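Local coordinates for protein putative beta-glucosidase (Bifidobacterium adolescentis, PDB 5WAB) that probably hydrolyses the terminal beta-glucosidic bonds of its sugar substrates, at residues G234-H237 with D238-A241; I337-F340 with A341-R345. All blocks are in the same frame, centred on the assembly; numbering follows the deposited sequence.

In the fold
The two contacts are local and lie in different domains of the chain: contact 1 is a helix start, contact 2 a turn. Contact 1 follows strand 228-230 of the parallel sheet in the N-terminal, TIM-barrel-related domain, and leads into helix 239-245. Contact 2 lies in the loop after strand 334-337 of the mixed sheet in the C-terminal domain and precedes helix 362-368. Their centres are 44 Å apart and their nearest atoms about 24 Å, so neither touches the other. Family 3 enzymes generally place the active site between these domains. Contact 1 comes shortly after the Ser-Asp-Trp sequence that probably carries the nucleophilic aspartate; nothing in the geometry of contact 2 ties it to that site.

Contact 1. Residues G234-H237 with D238-A241; sequences GADH and DRVA
Asp-236 meets Arg-239 where the loop runs into helix 239-245, and the closer part of the contact lies here. With CG anti to the backbone N (chi1 -170°), the carboxylate reaches forward to the first helical residue. OD2 of Asp-236 lies 3.8 Å from CD of Arg-239, and its salt bridge to NE of the same arginine is long, at 3.9 Å. The two side chains cross at about a right angle, with carboxylate and guanidinium planes 78° apart, so the groups do not pair flat. Water 1 lies 2.9 Å from Asp-236 OD2 and 2.5 Å from the carbonyl O of Arg-239, linking the two, with NE only a weak partner. The buried guanidinium has firmer partners beyond the two segments, Asp-257 and Thr-256. OD1 of Asp-236 is 3.2 Å from the carbonyl O of Asp-238; both are acceptors, and the Ser-242 hydroxyl, within hydrogen-bonding reach of each, can share its one proton between them.

This is the start of a helix with Asp-238 as N-cap: its OD1 accepts from the N of Ala-241 at 3.5 Å, a weak though nearly straight capping bond (172°). The loop comes off strand 228-230 of the barrel-related domain, joining that strand to the helix.

Towards His-237 the contact opens to solvent. Water 2 accepts from Asp-238 N at 2.6 Å, with a longer, less certain bond to Asp-236 OD1. The exposed His-237 turns its imidazole away from the helix start; one ring face carries the carbonyl O of Ala-235, 3.7 Å above its plane, and the ring meets that of His-207 edge-to-face.

Contact 2. Residues I337-F340 with A341-R345; sequences IGEF and ARTPR
Gly-338 O accepts from Ala-341 N at 3.0 Å, closing a beta-turn through Glu-339 and Phe-340. Glu-339 O then takes a bond from Thr-343 N four residues on, 2.7 Å and nearly straight at 169°, beside a weak one from Arg-342 N. Gly-338 has a positive phi, at which a side chain would jam against the preceding carbonyl.

Glu-339 carries the polar side of the turn. Its chain bends at chi2 (57°), which folds the carboxylate back over the following residues. Arg-342 grips it side-on: NH2 lies 2.7 Å from OE1, on its syn lone pair, with OE1 almost in the guanidinium plane, while NE reaches OE2 at 3.1 Å from a more tilted position. The two planes are 41° apart. OE2 also takes the hydroxyl of Thr-343, OG1, on its anti lone pair at 2.7 Å, so three bonds fix the carboxylate. With an alanine here, the Arg-342 guanidinium is likely to lose its charge mate and the Thr-343 hydroxyl its acceptor.

Phe-340 points to a different side, its ring edge at CD1 lying 4.1 Å from CB of Arg-345, whose guanidinium continues to Glu-415.

In the alpha/beta C-terminal domain, the turn follows strand 334-337 of its mixed sheet: Phe-340 and Ala-341 pack on Phe-407 of strand 403-409, Phe-340 touches Gln-430 of helix 428-438, and Ala-341 meets Leu-363 of helix 362-368.

Contact 1. Residues G234-H237 with D238-A241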
loop_
_atom_site.group_PDB
_atom_site.type_symbol
_atom_site.label_atom_id
_atom_site.label_comp_id
_atom_site.label_asym_id
_atom_site.label_seq_id
_atom_site.Cartn_x
_atom_site.Cartn_y
_atom_site.Cartn_z
ATOM N N GLY A 234 1.963 -21.132 -8.605
ATOM C CA GLY A 234 1.095 -21.681 -9.618
ATOM C C GLY A 234 0.875 -20.787 -10.816
ATOM O O GLY A 234 0.174 -21.199 -11.747
ATOM N N ALA A 235 1.448 -19.577 -10.822
ATOM C CA ALA A 235 1.199 -18.620 -11.896
ATOM C C ALA A 235 1.949 -18.947 -13.182
ATOM O O ALA A 235 1.613 -18.392 -14.232
ATOM C CB ALA A 235 1.567 -17.208 -11.442
ATOM N N ASP A 236 2.954 -19.818 -13.124
ATOM C CA ASP A 236 3.719 -20.212 -14.301
ATOM C C ASP A 236 2.990 -21.376 -14.962
ATOM O O ASP A 236 2.973 -22.490 -14.428
ATOM C CB ASP A 236 5.146 -20.590 -13.910
ATOM C CG ASP A 236 6.060 -20.777 -15.111
ATOM O OD1 ASP A 236 5.557 -21.007 -16.236
ATOM O OD2 ASP A 236 7.295 -20.698 -14.922
ATOM N N HIS A 237 2.378 -21.116 -16.116
ATOM C CA HIS A 237 1.598 -22.130 -16.817
ATOM C C HIS A 237 2.348 -22.779 -17.970
ATOM O O HIS A 237 2.073 -23.936 -18.299
ATOM C CB HIS A 237 0.301 -21.514 -17.350
ATOM C CG HIS A 237 -0.608 -21.008 -16.274
ATOM N ND1 HIS A 237 -0.484 -21.393 -14.956
ATOM C CD2 HIS A 237 -1.625 -20.116 -16.313
ATOM C CE1 HIS A 237 -1.402 -20.777 -14.234
ATOM N NE2 HIS A 237 -2.105 -19.995 -15.033
ATOM N N ASP A 238 3.271 -22.051 -18.593
ATOM C CA ASP A 238 4.081 -22.541 -19.705
ATOM C C ASP A 238 5.539 -22.268 -19.367
ATOM O O ASP A 238 5.979 -21.116 -19.421
ATOM C CB ASP A 238 3.685 -21.854 -21.014
ATOM C CG ASP A 238 4.167 -22.597 -22.242
ATOM O OD1 ASP A 238 5.224 -23.260 -22.178
ATOM O OD2 ASP A 238 3.484 -22.508 -23.282
ATOM N N ARG A 239 6.287 -23.323 -19.027
ATOM C CA ARG A 239 7.670 -23.145 -18.591
ATOM C C ARG A 239 8.487 -22.401 -19.638
ATOM O O ARG A 239 9.207 -21.450 -19.318
ATOM C CB ARG A 239 8.305 -24.498 -18.282
ATOM C CG ARG A 239 7.818 -25.160 -17.002
ATOM C CD ARG A 239 8.090 -24.306 -15.770
ATOM N NE ARG A 239 9.477 -23.853 -15.675
ATOM C CZ ARG A 239 10.474 -24.564 -15.154
ATOM N NH1 ARG A 239 10.253 -25.787 -14.691
ATOM N NH2 ARG A 239 11.702 -24.055 -15.104
ATOM N N VAL A 240 8.397 -22.828 -20.899
ATOM C CA VAL A 240 9.202 -22.208 -21.945
ATOM C C VAL A 240 8.738 -20.781 -22.203
ATOM O O VAL A 240 9.557 -19.856 -22.304
ATOM C CB VAL A 240 9.155 -23.058 -23.229
ATOM C CG1 VAL A 240 9.995 -22.422 -24.323
ATOM C CG2 VAL A 240 9.631 -24.457 -22.942
ATOM N N ALA A 241 7.421 -20.571 -22.286
ATOM C CA ALA A 241 6.905 -19.235 -22.569
ATOM C C ALA A 241 7.259 -18.254 -21.459
ATOM O O ALA A 241 7.642 -17.110 -21.734
ATOM C CB ALA A 241 5.394 -19.288 -22.777
HETATM O O HOH W 1 9.312 -20.611 -16.944
HETATM O O HOH W 2 3.344 -19.541 -18.116
#

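Contact 2. Residues I337-F340 with A341-R345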
loop_
_atom_site.group_PDB
_atom_site.type_symbol
_atom_site.label_atom_id
_atom_site.label_comp_id
_atom_site.label_asym_id
_atom_site.label_seq_id
_atom_site.Cartn_x
_atom_site.Cartn_y
_atom_site.Cartn_z
ATOM N N ILE A 337 -16.425 -1.553 25.607
ATOM C CA ILE A 337 -17.432 -2.436 25.028
ATOM C C ILE A 337 -16.954 -2.907 23.662
ATOM O O ILE A 337 -16.423 -2.119 22.873
ATOM C CB ILE A 337 -18.810 -1.745 24.915
ATOM C CG1 ILE A 337 -19.298 -1.281 26.287
ATOM C CG2 ILE A 337 -19.839 -2.675 24.293
ATOM C CD1 ILE A 337 -20.626 -0.582 26.236
ATOM N N GLY A 338 -17.147 -4.193 23.385
ATOM C CA GLY A 338 -16.755 -4.751 22.093
ATOM C C GLY A 338 -15.709 -5.830 22.284
ATOM O O GLY A 338 -14.672 -5.627 22.916
ATOM N N GLU A 339 -15.993 -7.006 21.714
ATOM C CA GLU A 339 -15.113 -8.161 21.864
ATOM C C GLU A 339 -13.732 -7.916 21.263
ATOM O O GLU A 339 -12.776 -8.611 21.622
ATOM C CB GLU A 339 -15.770 -9.393 21.232
ATOM C CG GLU A 339 -15.024 -10.704 21.434
ATOM C CD GLU A 339 -14.800 -11.023 22.896
ATOM O OE1 GLU A 339 -15.702 -10.736 23.712
ATOM O OE2 GLU A 339 -13.727 -11.567 23.230
ATOM N N PHE A 340 -13.608 -6.956 20.342
ATOM C CA PHE A 340 -12.302 -6.637 19.775
ATOM C C PHE A 340 -11.323 -6.168 20.844
ATOM O O PHE A 340 -10.106 -6.304 20.674
ATOM C CB PHE A 340 -12.438 -5.560 18.696
ATOM C CG PHE A 340 -13.199 -6.003 17.477
ATOM C CD1 PHE A 340 -12.618 -6.857 16.554
ATOM C CD2 PHE A 340 -14.483 -5.548 17.242
ATOM C CE1 PHE A 340 -13.313 -7.259 15.425
ATOM C CE2 PHE A 340 -15.181 -5.945 16.115
ATOM C CZ PHE A 340 -14.596 -6.803 15.207
ATOM N N ALA A 341 -11.829 -5.611 21.946
ATOM C CA ALA A 341 -10.943 -5.142 23.005
ATOM C C ALA A 341 -10.307 -6.291 23.771
ATOM O O ALA A 341 -9.205 -6.137 24.309
ATOM C CB ALA A 341 -11.708 -4.231 23.960
ATOM N N ARG A 342 -10.980 -7.437 23.849
ATOM C CA ARG A 342 -10.415 -8.614 24.495
ATOM C C ARG A 342 -9.802 -9.595 23.506
ATOM O O ARG A 342 -8.743 -10.164 23.785
ATOM C CB ARG A 342 -11.474 -9.308 25.356
ATOM C CG ARG A 342 -10.962 -10.532 26.087
ATOM C CD ARG A 342 -12.034 -11.122 26.972
ATOM N NE ARG A 342 -13.316 -11.258 26.298
ATOM C CZ ARG A 342 -14.395 -11.772 26.877
ATOM N NH1 ARG A 342 -14.327 -12.194 28.132
ATOM N NH2 ARG A 342 -15.535 -11.866 26.207
ATOM N N THR A 343 -10.437 -9.803 22.351
ATOM C CA THR A 343 -9.903 -10.663 21.299
ATOM C C THR A 343 -9.570 -9.780 20.106
ATOM O O THR A 343 -10.420 -9.560 19.231
ATOM C CB THR A 343 -10.901 -11.753 20.902
ATOM O OG1 THR A 343 -11.385 -12.412 22.079
ATOM C CG2 THR A 343 -10.232 -12.769 19.983
ATOM N N PRO A 344 -8.358 -9.238 20.029
ATOM C CA PRO A 344 -8.070 -8.224 19.012
ATOM C C PRO A 344 -7.967 -8.820 17.621
ATOM O O PRO A 344 -7.532 -9.959 17.431
ATOM C CB PRO A 344 -6.724 -7.646 19.463
ATOM C CG PRO A 344 -6.088 -8.758 20.214
ATOM C CD PRO A 344 -7.209 -9.470 20.920
ATOM N N ARG A 345 -8.384 -8.028 16.639
ATOM C CA ARG A 345 -8.132 -8.306 15.232
ATOM C C ARG A 345 -7.049 -7.344 14.762
ATOM O O ARG A 345 -7.284 -6.134 14.667
ATOM C CB ARG A 345 -9.396 -8.179 14.386
ATOM C CG ARG A 345 -9.094 -8.339 12.910
ATOM C CD ARG A 345 -10.238 -8.942 12.129
ATOM N NE ARG A 345 -9.811 -9.284 10.775
ATOM C CZ ARG A 345 -9.700 -8.407 9.782
ATOM N NH1 ARG A 345 -9.984 -7.129 9.986
ATOM N NH2 ARG A 345 -9.299 -8.804 8.584
#